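Local coordinates for Mlr3007 protein (Mesorhizobium loti, PDB 3QQM) that probably transfers amino groups between branched-chain amino acids and 2-oxoglutarate, as a pyridoxal-phosphate-dependent aminotransferase of class IV, at residues Ile19-Trp24 and Arg72-Leu77; Gln54-Val59 and Gly81-Ser86; Ala14-Ile19 and Leu47-Asp52; Ala137-Leu142 and Gly152-Val157. One frame throughout, in Å; residues are numbered along the deposited sequence.

Overall arrangement
From the N terminus the first contact to open is interaction 3, where Ala14-Ile19 at the start of strand 17-25 is met by the linker that follows helix 33-47. Interaction 1 opens next on the same strand, shares Ile19, and closes only at strand 71-78, so its loop crosses that of interaction 3. Interaction 2 runs from helix 53-64 to Gly81-Ser86 at the sheet edge; it crosses interaction 1 and follows interaction 3 in series. Together these three tie one antiparallel sheet to its helices. Interaction 4 closes a short loop later in the chain, in the six-stranded mixed sheet, with its centre about 19 Å from that of interaction 1.

Interaction 1: residues Ile19-Trp24 and Arg72-Leu77; sequences IETMRW and RTRLAL
Ile19-Trp24 pairs with Arg72-Leu77 as neighbouring antiparallel strands, their axes 4.7 Å apart at closest approach. The backbone supplies the regular part. Glu20 and Leu75 form one hydrogen-bonded pair, with Leu75 N meeting Glu20 O almost straight (178°) at 2.8 Å and Glu20 N returning a bond to Leu75 O. Met22, present as selenomethionine, and Thr73 form the next such pair, joined by Met22 N to Thr73 O at 2.9 Å and by the reverse bond from Thr73 N to Met22 O. CA-H...O contacts accompany these bonds, among them Thr21 CA to Thr73 O at 3.3 Å.

Apolar contact is most pointed at Ile19. With CG1 anti to the carbonyl carbon and chi2 at -61°, the CD1 methyl turns across onto Ala76 CB at 3.3 Å, tighter than ordinary van der Waals packing. On the same face, Thr21 CG2 lies obliquely beside the Arg72 guanidinium, 3.7 Å from its NE; the Arg72 chain, extended from CG to NE, carries that group across the threonine. The other face bears Glu20, Met22, Thr73 and Leu75, where the CE methyl of Met22 reaches Thr73 CG2 at 4.2 Å.

Charge enters through Glu20, whose carboxylate leads away from Leu75: Glu20 OE1 both forms a salt bridge with Arg39 NH2 and is hydrogen-bonded to His36 ND1. That side of the sheet is covered by helix 33-47, through Leu40, and by helix 53-64, through Ile56, Val59 and Leu60 against Leu75. Strand 83-89 continues the sheet beyond Arg72-Leu77.

Interaction 2: residues Gln54-Val59 and Gly81-Ser86; sequences QRIAEV and GDATAS. With EDO (1,2-ethanediol), chain Q.
The guanidinium of Arg55 meets Gly81 O at its edge, near its own plane, through a weak hydrogen bond from NH1 of 3.0 Å bent to 146°. Asp82 N lies at the same edge, whereas Asp82 OD1 stands well off the plane, 4.5 Å from Arg55 NH1; no N-H points at it, and the two charges probably attract without forming a salt bridge. A bend at chi3 in the Arg55 chain swings NH1 toward the carbonyl. Gly81 has a positive phi of 94°, at which a side chain would press against the preceding carbonyl oxygen.

Further along, the contact becomes apolar. Ile56 sends its CD1 methyl to Ala83 CB at 3.9 Å. One helical turn after Arg55, Val59 CG2 rests against Ala85 CB, also at 3.9 Å, and that alanine methyl comes within 3.6 Å of Val59 O. Ala83 and Ala85 point to the helix while Thr84 between them points away; its OG1 is hydrogen-bonded at 2.9 Å to O2 of an ethanediol, probably from the crystallisation liquor, that is also hydrogen-bonded to Glu17.

Alternating residues thus give strand 83-89 a helix-facing side and a reverse face carrying Thr84, and the small alanines probably allow the close approach of helix and strand, whose axes come within 8.1 Å at 27°. Helices on one face of an antiparallel sheet make a two-layer alpha+beta arrangement, consistent with the smaller N-terminal domain of class-IV aminotransferases.

Interaction 3: residues Ala14-Ile19 and Leu47-Asp52; sequences ADFELI and LGFACD. With EDO (1,2-ethanediol), chain Q.
Phe49 reaches Phe16 and Leu18 with its ring, which can be followed outward from CB. CG sits anti to the carbonyl carbon (chi1 -84°), which directs the ring at the strand. CG itself lies 4.1 Å from Leu18 CD1, and CD2 is about as near to the same methyl. This methyl stands over one face of the ring, 4.2 Å from the Phe49 centroid and 18° off the normal, in a CH-pi contact. At the rim, CE2 approaches the main chain of Phe16 and Glu17, and CZ comes to 3.3 Å from Phe16 O, which lies near the ring plane. CZ also touches Phe16 CE1 at 3.5 Å, while Phe49 CE1 is 3.7 Å from Phe16 CE1. The two rings are offset, their planes 30° apart and centroids 5.5 Å apart, and barely overlap. Leu47 CD1 completes the cluster, at the edge of the Phe16 ring and 4.0 Å from Leu18 CD2.

With an alanine in place of Phe49, the Leu18 methyl would probably lose its aromatic face and a gap would open beside Phe16 and its carbonyl.

Leu40 and Ala44 of helix 33-47 pack on Leu18, joining strand 17-25 to the turn that leaves this helix at Gly48. No hydrogen bond links the two segments, so their adhesion depends on hydrophobic burial, helped by the probably favourable approach of a carbonyl oxygen to the electropositive rim of an aromatic ring.

Interaction 4: residues Ala137-Leu142 and Gly152-Val157; sequences ADEVLL and GTITNV. With EDO (1,2-ethanediol), chain T; EDO (1,2-ethanediol), chain B.
Glu139 receives Thr153, Ile154 and Thr155 on its carboxylate, just where the hairpin of strands 139-143 and 149-152 ends and the chain turns toward strand 156-160. The sequence from Gly152 to Val157 fits the signature region of class-IV aminotransferases. Glu139 leaves the main chain with CG anti to N (chi1 176°), then bends at chi2 (60°), which brings the carboxylate back over the turn. OE1 accepts Thr153 OG1 at 2.8 Å on its syn lone pair, and Val140 N from the anti side, 29° out of plane. OE2 takes Ile154 N on its syn lone pair at 2.9 Å, and Thr155 OG1 on its anti lone pair at 2.7 Å. Both threonines hold OG1 between backbone N and carbonyl carbon, the crowded position that turns the hydroxyl to the acid. A leucine in place of Glu139 would probably leave these two hydroxyls and Ile154 N without their acceptor, and the turn less firmly fixed.

Gly152, paired with Leu141, has no side chain to obstruct the carboxylate. Next to that pair, Thr153 N bonds to Val140 O, and Leu141 crosses Val157 at about a right angle, its CD2 methyl 3.7 Å from Val157 CG2.

Interaction 1: residues Ile19-Trp24 and Arg72-Leu77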
loop_
_atom_site.group_PDB
_atom_site.type_symbol
_atom_site.label_atom_id
_atom_site.label_comp_id
_atom_site.label_asym_id
_atom_site.label_seq_id
_atom_site.Cartn_x
_atom_site.Cartn_y
_atom_site.Cartn_z
ATOM N N ILE A 19 -0.309 -6.684 -8.228
ATOM C CA ILE A 19 -1.245 -5.586 -8.231
ATOM C C ILE A 19 -0.586 -4.214 -8.023
ATOM O O ILE A 19 0.410 -4.074 -7.295
ATOM C CB ILE A 19 -2.265 -5.815 -7.071
ATOM C CG1 ILE A 19 -3.025 -7.133 -7.271
ATOM C CG2 ILE A 19 -3.262 -4.660 -6.937
ATOM C CD1 ILE A 19 -3.829 -7.164 -8.553
ATOM N N GLU A 20 -1.149 -3.209 -8.678
ATOM C CA GLU A 20 -0.721 -1.802 -8.535
ATOM C C GLU A 20 -1.995 -0.965 -8.517
ATOM O O GLU A 20 -2.857 -1.121 -9.391
ATOM C CB GLU A 20 0.206 -1.334 -9.666
ATOM C CG GLU A 20 1.576 -1.978 -9.679
ATOM C CD GLU A 20 2.448 -1.569 -8.493
ATOM O OE1 GLU A 20 2.231 -0.448 -7.930
ATOM O OE2 GLU A 20 3.359 -2.349 -8.134
ATOM N N THR A 21 -2.104 -0.097 -7.505
ATOM C CA THR A 21 -3.239 0.773 -7.338
ATOM C C THR A 21 -2.699 2.188 -7.362
ATOM O O THR A 21 -1.939 2.598 -6.472
ATOM C CB THR A 21 -3.982 0.467 -6.033
ATOM O OG1 THR A 21 -4.394 -0.898 -6.052
ATOM C CG2 THR A 21 -5.203 1.372 -5.866
HETATM N N MSE A 22 -3.147 2.943 -8.358
HETATM C CA MSE A 22 -2.662 4.277 -8.594
HETATM C C MSE A 22 -3.758 5.331 -8.763
HETATM O O MSE A 22 -4.924 5.007 -9.053
HETATM C CB MSE A 22 -1.860 4.253 -9.905
HETATM C CG MSE A 22 -0.813 3.133 -9.988
HETATM SE SE MSE A 22 0.087 3.034 -11.702
HETATM C CE MSE A 22 -1.418 2.612 -12.854
ATOM N N ARG A 23 -3.351 6.594 -8.638
ATOM C CA ARG A 23 -4.248 7.705 -8.852
ATOM C C ARG A 23 -3.879 8.359 -10.156
ATOM O O ARG A 23 -2.758 8.857 -10.314
ATOM C CB ARG A 23 -4.116 8.755 -7.765
ATOM C CG ARG A 23 -5.233 9.796 -7.819
ATOM C CD ARG A 23 -4.896 11.096 -7.086
ATOM N NE ARG A 23 -4.440 10.895 -5.718
ATOM C CZ ARG A 23 -4.020 11.873 -4.908
ATOM N NH1 ARG A 23 -4.027 13.150 -5.318
ATOM N NH2 ARG A 23 -3.586 11.572 -3.683
ATOM N N TRP A 24 -4.790 8.327 -11.108
ATOM C CA TRP A 24 -4.582 9.002 -12.387
ATOM C C TRP A 24 -5.112 10.415 -12.245
ATOM O O TRP A 24 -6.168 10.617 -11.668
ATOM C CB TRP A 24 -5.349 8.321 -13.492
ATOM C CG TRP A 24 -5.154 8.921 -14.852
ATOM C CD1 TRP A 24 -4.216 8.561 -15.770
ATOM C CD2 TRP A 24 -5.945 9.930 -15.469
ATOM N NE1 TRP A 24 -4.389 9.263 -16.921
ATOM C CE2 TRP A 24 -5.433 10.123 -16.766
ATOM C CE3 TRP A 24 -7.049 10.672 -15.067
ATOM C CZ2 TRP A 24 -5.971 11.049 -17.660
ATOM C CZ3 TRP A 24 -7.591 11.592 -15.963
ATOM C CH2 TRP A 24 -7.054 11.762 -17.243
ATOM N N ARG A 72 -9.188 6.174 -9.662
ATOM C CA ARG A 72 -8.479 5.141 -8.925
ATOM C C ARG A 72 -8.328 4.084 -9.983
ATOM O O ARG A 72 -9.308 3.712 -10.647
ATOM C CB ARG A 72 -9.288 4.592 -7.765
ATOM C CG ARG A 72 -8.630 3.412 -7.041
ATOM C CD ARG A 72 -9.491 2.856 -5.931
ATOM N NE ARG A 72 -8.903 1.625 -5.370
ATOM C CZ ARG A 72 -9.105 0.389 -5.868
ATOM N NH1 ARG A 72 -9.876 0.218 -6.947
ATOM N NH2 ARG A 72 -8.521 -0.683 -5.308
ATOM N N THR A 73 -7.098 3.649 -10.199
ATOM C CA THR A 73 -6.802 2.687 -11.214
ATOM C C THR A 73 -6.144 1.458 -10.642
ATOM O O THR A 73 -5.141 1.564 -9.969
ATOM C CB THR A 73 -5.850 3.301 -12.231
ATOM O OG1 THR A 73 -6.431 4.512 -12.753
ATOM C CG2 THR A 73 -5.547 2.298 -13.364
ATOM N N ARG A 74 -6.720 0.288 -10.911
ATOM C CA ARG A 74 -6.144 -0.954 -10.434
ATOM C C ARG A 74 -5.595 -1.745 -11.622
ATOM O O ARG A 74 -6.344 -2.131 -12.520
ATOM C CB ARG A 74 -7.168 -1.818 -9.689
ATOM C CG ARG A 74 -6.517 -3.058 -9.046
ATOM C CD ARG A 74 -7.490 -4.136 -8.610
ATOM N NE ARG A 74 -8.232 -4.664 -9.757
ATOM C CZ ARG A 74 -9.526 -4.440 -9.996
ATOM N NH1 ARG A 74 -10.290 -3.781 -9.115
ATOM N NH2 ARG A 74 -10.083 -4.942 -11.082
ATOM N N LEU A 75 -4.293 -2.020 -11.579
ATOM C CA LEU A 75 -3.586 -2.798 -12.607
ATOM C C LEU A 75 -3.243 -4.143 -12.001
ATOM O O LEU A 75 -2.740 -4.181 -10.885
ATOM C CB LEU A 75 -2.305 -2.095 -13.011
ATOM C CG LEU A 75 -1.479 -2.733 -14.120
ATOM C CD1 LEU A 75 -2.250 -2.756 -15.448
ATOM C CD2 LEU A 75 -0.122 -1.991 -14.268
ATOM N N ALA A 76 -3.529 -5.241 -12.711
ATOM C CA ALA A 76 -3.243 -6.593 -12.213
ATOM C C ALA A 76 -2.560 -7.440 -13.275
ATOM O O ALA A 76 -2.899 -7.366 -14.444
ATOM C CB ALA A 76 -4.515 -7.284 -11.731
ATOM N N LEU A 77 -1.601 -8.252 -12.834
ATOM C CA LEU A 77 -0.842 -9.130 -13.710
ATOM C C LEU A 77 -0.811 -10.574 -13.192
ATOM O O LEU A 77 -0.459 -10.830 -12.039
ATOM C CB LEU A 77 0.587 -8.612 -13.800
ATOM C CG LEU A 77 1.568 -9.359 -14.691
ATOM C CD1 LEU A 77 1.176 -9.215 -16.177
ATOM C CD2 LEU A 77 2.987 -8.842 -14.423
#

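Interaction 2: residues Gln54-Val59 and Gly81-Ser86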
loop_
_atom_site.group_PDB
_atom_site.type_symbol
_atom_site.label_atom_id
_atom_site.label_comp_id
_atom_site.label_asym_id
_atom_site.label_seq_id
_atom_site.Cartn_x
_atom_site.Cartn_y
_atom_site.Cartn_z
ATOM N N GLN A 54 4.344 -3.474 -23.411
ATOM C CA GLN A 54 3.523 -2.915 -24.478
ATOM C C GLN A 54 2.052 -3.217 -24.156
ATOM O O GLN A 54 1.164 -2.358 -24.319
ATOM C CB GLN A 54 3.983 -3.464 -25.859
ATOM C CG GLN A 54 3.420 -2.718 -27.109
ATOM C CD GLN A 54 4.153 -3.099 -28.467
ATOM O OE1 GLN A 54 5.031 -3.979 -28.502
ATOM N NE2 GLN A 54 3.794 -2.396 -29.562
ATOM N N ARG A 55 1.813 -4.414 -23.632
ATOM C CA ARG A 55 0.473 -4.846 -23.238
ATOM C C ARG A 55 -0.041 -4.087 -21.987
ATOM O O ARG A 55 -1.240 -3.775 -21.878
ATOM C CB ARG A 55 0.492 -6.340 -22.989
ATOM C CG ARG A 55 -0.759 -6.905 -22.401
ATOM C CD ARG A 55 -0.561 -8.395 -22.083
ATOM N NE ARG A 55 -0.212 -9.169 -23.286
ATOM C CZ ARG A 55 -0.045 -10.487 -23.302
ATOM N NH1 ARG A 55 -0.232 -11.199 -22.184
ATOM N NH2 ARG A 55 0.279 -11.100 -24.445
ATOM N N ILE A 56 0.866 -3.818 -21.049
ATOM C CA ILE A 56 0.524 -3.074 -19.849
ATOM C C ILE A 56 0.080 -1.681 -20.280
ATOM O O ILE A 56 -0.937 -1.205 -19.846
ATOM C CB ILE A 56 1.721 -2.988 -18.847
ATOM C CG1 ILE A 56 2.072 -4.371 -18.320
ATOM C CG2 ILE A 56 1.398 -2.061 -17.703
ATOM C CD1 ILE A 56 0.937 -5.058 -17.637
ATOM N N ALA A 57 0.860 -1.044 -21.144
ATOM C CA ALA A 57 0.513 0.292 -21.654
ATOM C C ALA A 57 -0.834 0.270 -22.379
ATOM O O ALA A 57 -1.584 1.223 -22.280
ATOM C CB ALA A 57 1.616 0.849 -22.581
ATOM N N GLU A 58 -1.132 -0.819 -23.102
ATOM C CA GLU A 58 -2.389 -0.940 -23.825
ATOM C C GLU A 58 -3.558 -0.961 -22.878
ATOM O O GLU A 58 -4.498 -0.186 -23.059
ATOM C CB GLU A 58 -2.442 -2.202 -24.739
ATOM C CG GLU A 58 -1.548 -2.137 -26.022
ATOM C CD GLU A 58 -1.529 -3.451 -26.856
ATOM O OE1 GLU A 58 -0.920 -3.426 -27.968
ATOM O OE2 GLU A 58 -2.098 -4.506 -26.418
ATOM N N VAL A 59 -3.530 -1.839 -21.873
ATOM C CA VAL A 59 -4.667 -1.912 -20.946
ATOM C C VAL A 59 -4.854 -0.602 -20.150
ATOM O O VAL A 59 -5.977 -0.159 -19.946
ATOM C CB VAL A 59 -4.611 -3.143 -19.995
ATOM C CG1 VAL A 59 -4.604 -4.410 -20.800
ATOM C CG2 VAL A 59 -3.398 -3.102 -19.063
ATOM N N GLY A 81 1.113 -13.689 -17.844
ATOM C CA GLY A 81 1.199 -12.417 -18.598
ATOM C C GLY A 81 -0.159 -11.734 -18.817
ATOM O O GLY A 81 -0.196 -10.600 -19.287
ATOM N N ASP A 82 -1.268 -12.420 -18.493
ATOM C CA ASP A 82 -2.613 -11.826 -18.626
ATOM C C ASP A 82 -2.659 -10.617 -17.715
ATOM O O ASP A 82 -2.110 -10.654 -16.588
ATOM C CB ASP A 82 -3.759 -12.816 -18.282
ATOM C CG ASP A 82 -3.920 -13.967 -19.328
ATOM O OD1 ASP A 82 -3.262 -13.929 -20.386
ATOM O OD2 ASP A 82 -4.718 -14.921 -19.076
ATOM N N ALA A 83 -3.268 -9.540 -18.206
ATOM C CA ALA A 83 -3.364 -8.289 -17.460
ATOM C C ALA A 83 -4.703 -7.581 -17.572
ATOM O O ALA A 83 -5.398 -7.672 -18.581
ATOM C CB ALA A 83 -2.274 -7.332 -17.915
ATOM N N THR A 84 -5.041 -6.855 -16.517
ATOM C CA THR A 84 -6.246 -6.077 -16.470
ATOM C C THR A 84 -5.970 -4.726 -15.855
ATOM O O THR A 84 -5.042 -4.563 -15.067
ATOM C CB THR A 84 -7.381 -6.769 -15.627
ATOM O OG1 THR A 84 -6.960 -6.900 -14.252
ATOM C CG2 THR A 84 -7.746 -8.138 -16.214
ATOM N N ALA A 85 -6.786 -3.754 -16.250
ATOM C CA ALA A 85 -6.739 -2.413 -15.710
ATOM C C ALA A 85 -8.183 -1.933 -15.553
ATOM O O ALA A 85 -9.002 -2.049 -16.472
ATOM C CB ALA A 85 -5.953 -1.486 -16.596
ATOM N N SER A 86 -8.496 -1.437 -14.362
ATOM C CA SER A 86 -9.801 -0.912 -14.045
ATOM C C SER A 86 -9.667 0.488 -13.478
ATOM O O SER A 86 -8.851 0.726 -12.561
ATOM C CB SER A 86 -10.477 -1.796 -13.013
ATOM O OG SER A 86 -11.660 -1.199 -12.516
HETATM C C1 EDO Q . -5.332 -11.427 -15.224
HETATM O O1 EDO Q . -6.271 -12.184 -14.461
HETATM C C2 EDO Q . -4.921 -10.146 -14.490
HETATM O O2 EDO Q . -5.967 -9.591 -13.691
#

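Interaction 3: residues Ala14-Ile19 and Leu47-Asp52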
loop_
_atom_site.group_PDB
_atom_site.type_symbol
_atom_site.label_atom_id
_atom_site.label_comp_id
_atom_site.label_asym_id
_atom_site.label_seq_id
_atom_site.Cartn_x
_atom_site.Cartn_y
_atom_site.Cartn_z
ATOM N N ALA A 14 -5.318 -20.440 -4.675
ATOM C CA ALA A 14 -4.796 -20.487 -6.040
ATOM C C ALA A 14 -3.466 -19.696 -6.132
ATOM O O ALA A 14 -2.898 -19.262 -5.114
ATOM C CB ALA A 14 -5.844 -19.912 -7.034
ATOM N N ASP A 15 -2.973 -19.516 -7.352
ATOM C CA ASP A 15 -1.757 -18.757 -7.586
ATOM C C ASP A 15 -2.121 -17.291 -7.344
ATOM O O ASP A 15 -3.280 -16.968 -7.195
ATOM C CB ASP A 15 -1.294 -18.984 -9.026
ATOM C CG ASP A 15 0.079 -18.452 -9.298
ATOM O OD1 ASP A 15 0.781 -18.005 -8.367
ATOM O OD2 ASP A 15 0.472 -18.508 -10.462
ATOM N N PHE A 16 -1.150 -16.399 -7.290
ATOM C CA PHE A 16 -1.468 -14.993 -7.043
ATOM C C PHE A 16 -1.160 -14.101 -8.256
ATOM O O PHE A 16 -0.551 -14.537 -9.209
ATOM C CB PHE A 16 -0.712 -14.498 -5.824
ATOM C CG PHE A 16 0.746 -14.605 -5.965
ATOM C CD1 PHE A 16 1.466 -13.596 -6.589
ATOM C CD2 PHE A 16 1.421 -15.737 -5.495
ATOM C CE1 PHE A 16 2.822 -13.709 -6.745
ATOM C CE2 PHE A 16 2.787 -15.850 -5.634
ATOM C CZ PHE A 16 3.495 -14.845 -6.247
ATOM N N GLU A 17 -1.609 -12.860 -8.184
ATOM C CA GLU A 17 -1.389 -11.881 -9.210
ATOM C C GLU A 17 -0.678 -10.700 -8.596
ATOM O O GLU A 17 -0.737 -10.502 -7.387
ATOM C CB GLU A 17 -2.723 -11.392 -9.797
ATOM C CG GLU A 17 -3.543 -12.500 -10.419
ATOM C CD GLU A 17 -4.890 -12.043 -10.972
ATOM O OE1 GLU A 17 -5.134 -10.834 -11.084
ATOM O OE2 GLU A 17 -5.697 -12.915 -11.320
ATOM N N LEU A 18 0.048 -9.956 -9.418
ATOM C CA LEU A 18 0.707 -8.737 -8.960
ATOM C C LEU A 18 -0.293 -7.615 -9.163
ATOM O O LEU A 18 -1.018 -7.593 -10.159
ATOM C CB LEU A 18 2.004 -8.470 -9.723
ATOM C CG LEU A 18 3.088 -9.495 -9.393
ATOM C CD1 LEU A 18 4.294 -9.373 -10.319
ATOM C CD2 LEU A 18 3.510 -9.358 -7.903
ATOM N N ILE A 19 -0.309 -6.684 -8.228
ATOM C CA ILE A 19 -1.245 -5.586 -8.231
ATOM C C ILE A 19 -0.586 -4.214 -8.023
ATOM O O ILE A 19 0.410 -4.074 -7.295
ATOM C CB ILE A 19 -2.265 -5.815 -7.071
ATOM C CG1 ILE A 19 -3.025 -7.133 -7.271
ATOM C CG2 ILE A 19 -3.262 -4.660 -6.937
ATOM C CD1 ILE A 19 -3.829 -7.164 -8.553
ATOM N N LEU A 47 9.729 -12.857 -9.529
ATOM C CA LEU A 47 8.785 -13.930 -9.239
ATOM C C LEU A 47 8.482 -14.871 -10.397
ATOM O O LEU A 47 7.768 -15.839 -10.215
ATOM C CB LEU A 47 7.482 -13.320 -8.676
ATOM C CG LEU A 47 7.650 -12.607 -7.336
ATOM C CD1 LEU A 47 6.364 -11.921 -6.915
ATOM C CD2 LEU A 47 8.130 -13.589 -6.230
ATOM N N GLY A 48 9.005 -14.572 -11.579
ATOM C CA GLY A 48 8.797 -15.408 -12.755
ATOM C C GLY A 48 7.514 -15.128 -13.510
ATOM O O GLY A 48 6.951 -16.008 -14.116
ATOM N N PHE A 49 7.022 -13.914 -13.447
ATOM C CA PHE A 49 5.798 -13.560 -14.180
ATOM C C PHE A 49 6.096 -13.097 -15.616
ATOM O O PHE A 49 7.005 -12.311 -15.832
ATOM C CB PHE A 49 5.045 -12.448 -13.448
ATOM C CG PHE A 49 4.165 -12.924 -12.359
ATOM C CD1 PHE A 49 4.659 -13.706 -11.328
ATOM C CD2 PHE A 49 2.844 -12.526 -12.315
ATOM C CE1 PHE A 49 3.826 -14.146 -10.301
ATOM C CE2 PHE A 49 2.004 -12.941 -11.290
ATOM C CZ PHE A 49 2.494 -13.749 -10.275
ATOM N N ALA A 50 5.354 -13.601 -16.595
ATOM C CA ALA A 50 5.527 -13.107 -17.967
ATOM C C ALA A 50 4.991 -11.689 -17.861
ATOM O O ALA A 50 4.007 -11.459 -17.159
ATOM C CB ALA A 50 4.737 -13.931 -18.980
ATOM N N CYS A 51 5.689 -10.729 -18.461
ATOM C CA CYS A 51 5.283 -9.324 -18.386
ATOM C C CYS A 51 5.664 -8.568 -19.648
ATOM O O CYS A 51 6.839 -8.356 -19.914
ATOM C CB CYS A 51 5.952 -8.666 -17.190
ATOM S SG CYS A 51 5.310 -7.040 -16.821
ATOM N N ASP A 52 4.665 -8.175 -20.425
ATOM C CA ASP A 52 4.884 -7.457 -21.680
ATOM C C ASP A 52 4.485 -5.980 -21.489
ATOM O O ASP A 52 3.312 -5.650 -21.461
ATOM C CB ASP A 52 4.075 -8.106 -22.787
ATOM C CG ASP A 52 4.240 -7.406 -24.115
ATOM O OD1 ASP A 52 4.922 -6.360 -24.165
ATOM O OD2 ASP A 52 3.686 -7.907 -25.118
HETATM C C1 EDO Q . -5.332 -11.427 -15.224
HETATM O O1 EDO Q . -6.271 -12.184 -14.461
HETATM C C2 EDO Q . -4.921 -10.146 -14.490
HETATM O O2 EDO Q . -5.967 -9.591 -13.691
#

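Interaction 4: residues Ala137-Leu142 and Gly152-Val157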
loop_
_atom_site.group_PDB
_atom_site.type_symbol
_atom_site.label_atom_id
_atom_site.label_comp_id
_atom_site.label_asym_id
_atom_site.label_seq_id
_atom_site.Cartn_x
_atom_site.Cartn_y
_atom_site.Cartn_z
ATOM N N ALA A 137 -12.402 1.133 13.293
ATOM C CA ALA A 137 -11.114 1.467 12.699
ATOM C C ALA A 137 -11.215 1.719 11.198
ATOM O O ALA A 137 -11.759 0.917 10.449
ATOM C CB ALA A 137 -10.094 0.346 12.979
ATOM N N ASP A 138 -10.712 2.855 10.773
ATOM C CA ASP A 138 -10.679 3.195 9.359
ATOM C C ASP A 138 -9.547 2.378 8.740
ATOM O O ASP A 138 -9.624 1.970 7.559
ATOM C CB ASP A 138 -10.459 4.680 9.195
ATOM C CG ASP A 138 -11.624 5.489 9.731
ATOM O OD1 ASP A 138 -12.715 5.436 9.091
ATOM O OD2 ASP A 138 -11.447 6.189 10.757
ATOM N N GLU A 139 -8.524 2.086 9.566
ATOM C CA GLU A 139 -7.385 1.269 9.148
ATOM C C GLU A 139 -6.887 0.434 10.328
ATOM O O GLU A 139 -6.923 0.859 11.468
ATOM C CB GLU A 139 -6.274 2.152 8.554
ATOM C CG GLU A 139 -4.948 1.464 8.151
ATOM C CD GLU A 139 -5.105 0.363 7.083
ATOM O OE1 GLU A 139 -5.943 -0.538 7.258
ATOM O OE2 GLU A 139 -4.298 0.347 6.118
ATOM N N VAL A 140 -6.406 -0.762 10.014
ATOM C CA VAL A 140 -5.938 -1.706 10.988
ATOM C C VAL A 140 -4.461 -1.933 10.801
ATOM O O VAL A 140 -4.014 -2.230 9.688
ATOM C CB VAL A 140 -6.701 -3.053 10.800
ATOM C CG1 VAL A 140 -6.224 -4.125 11.783
ATOM C CG2 VAL A 140 -8.166 -2.819 10.948
ATOM N N LEU A 141 -3.697 -1.810 11.882
ATOM C CA LEU A 141 -2.274 -2.038 11.813
ATOM C C LEU A 141 -1.942 -3.466 12.234
ATOM O O LEU A 141 -2.661 -4.078 13.039
ATOM C CB LEU A 141 -1.507 -1.070 12.717
ATOM C CG LEU A 141 -1.740 0.438 12.550
ATOM C CD1 LEU A 141 -0.772 1.228 13.455
ATOM C CD2 LEU A 141 -1.595 0.859 11.078
ATOM N N LEU A 142 -0.851 -3.988 11.673
ATOM C CA LEU A 142 -0.341 -5.308 11.991
ATOM C C LEU A 142 1.114 -5.193 12.465
ATOM O O LEU A 142 1.893 -4.410 11.917
ATOM C CB LEU A 142 -0.364 -6.237 10.760
ATOM C CG LEU A 142 -1.712 -6.575 10.119
ATOM C CD1 LEU A 142 -2.186 -5.389 9.299
ATOM C CD2 LEU A 142 -1.598 -7.799 9.236
ATOM N N GLY A 152 -0.191 -0.953 7.681
ATOM C CA GLY A 152 -1.629 -1.100 7.707
ATOM C C GLY A 152 -1.993 -2.133 6.642
ATOM O O GLY A 152 -1.128 -2.556 5.849
ATOM N N THR A 153 -3.245 -2.562 6.626
ATOM C CA THR A 153 -3.696 -3.495 5.623
ATOM C C THR A 153 -3.537 -2.917 4.189
ATOM O O THR A 153 -3.339 -3.677 3.233
ATOM C CB THR A 153 -5.175 -3.859 5.820
ATOM O OG1 THR A 153 -6.010 -2.722 5.525
ATOM C CG2 THR A 153 -5.426 -4.365 7.262
ATOM N N ILE A 154 -3.644 -1.594 4.024
ATOM C CA ILE A 154 -3.496 -0.994 2.685
ATOM C C ILE A 154 -2.644 0.269 2.687
ATOM O O ILE A 154 -2.656 1.048 1.715
ATOM C CB ILE A 154 -4.872 -0.661 2.029
ATOM C CG1 ILE A 154 -5.634 0.350 2.892
ATOM C CG2 ILE A 154 -5.674 -1.925 1.809
ATOM C CD1 ILE A 154 -6.980 0.820 2.312
ATOM N N THR A 155 -1.890 0.458 3.759
ATOM C CA THR A 155 -1.066 1.637 3.912
ATOM C C THR A 155 0.210 1.342 4.668
ATOM O O THR A 155 0.331 0.307 5.301
ATOM C CB THR A 155 -1.803 2.695 4.756
ATOM O OG1 THR A 155 -2.225 2.098 5.983
ATOM C CG2 THR A 155 -3.049 3.257 4.053
ATOM N N ASN A 156 1.175 2.255 4.539
ATOM C CA ASN A 156 2.395 2.226 5.306
ATOM C C ASN A 156 2.177 3.261 6.423
ATOM O O ASN A 156 1.375 4.173 6.264
ATOM C CB ASN A 156 3.607 2.558 4.452
ATOM C CG ASN A 156 4.004 1.409 3.523
ATOM O OD1 ASN A 156 3.986 1.546 2.299
ATOM N ND2 ASN A 156 4.337 0.253 4.113
ATOM N N VAL A 157 2.897 3.106 7.534
ATOM C CA VAL A 157 2.765 3.961 8.717
ATOM C C VAL A 157 3.885 4.977 8.801
ATOM O O VAL A 157 5.020 4.680 8.481
ATOM C CB VAL A 157 2.785 3.092 9.999
ATOM C CG1 VAL A 157 2.655 3.965 11.265
ATOM C CG2 VAL A 157 1.684 2.046 9.939
HETATM C C1 EDO T . -9.656 -0.647 3.828
HETATM O O1 EDO T . -10.859 -1.408 3.949
HETATM C C2 EDO T . -9.487 0.241 5.060
HETATM O O2 EDO T . -8.734 -0.416 6.077
HETATM C C1 EDO B . -16.101 6.694 10.062
HETATM O O1 EDO B . -14.786 6.906 9.529
HETATM C C2 EDO B . -16.054 5.717 11.236
HETATM O O2 EDO B . -14.978 6.024 12.142
#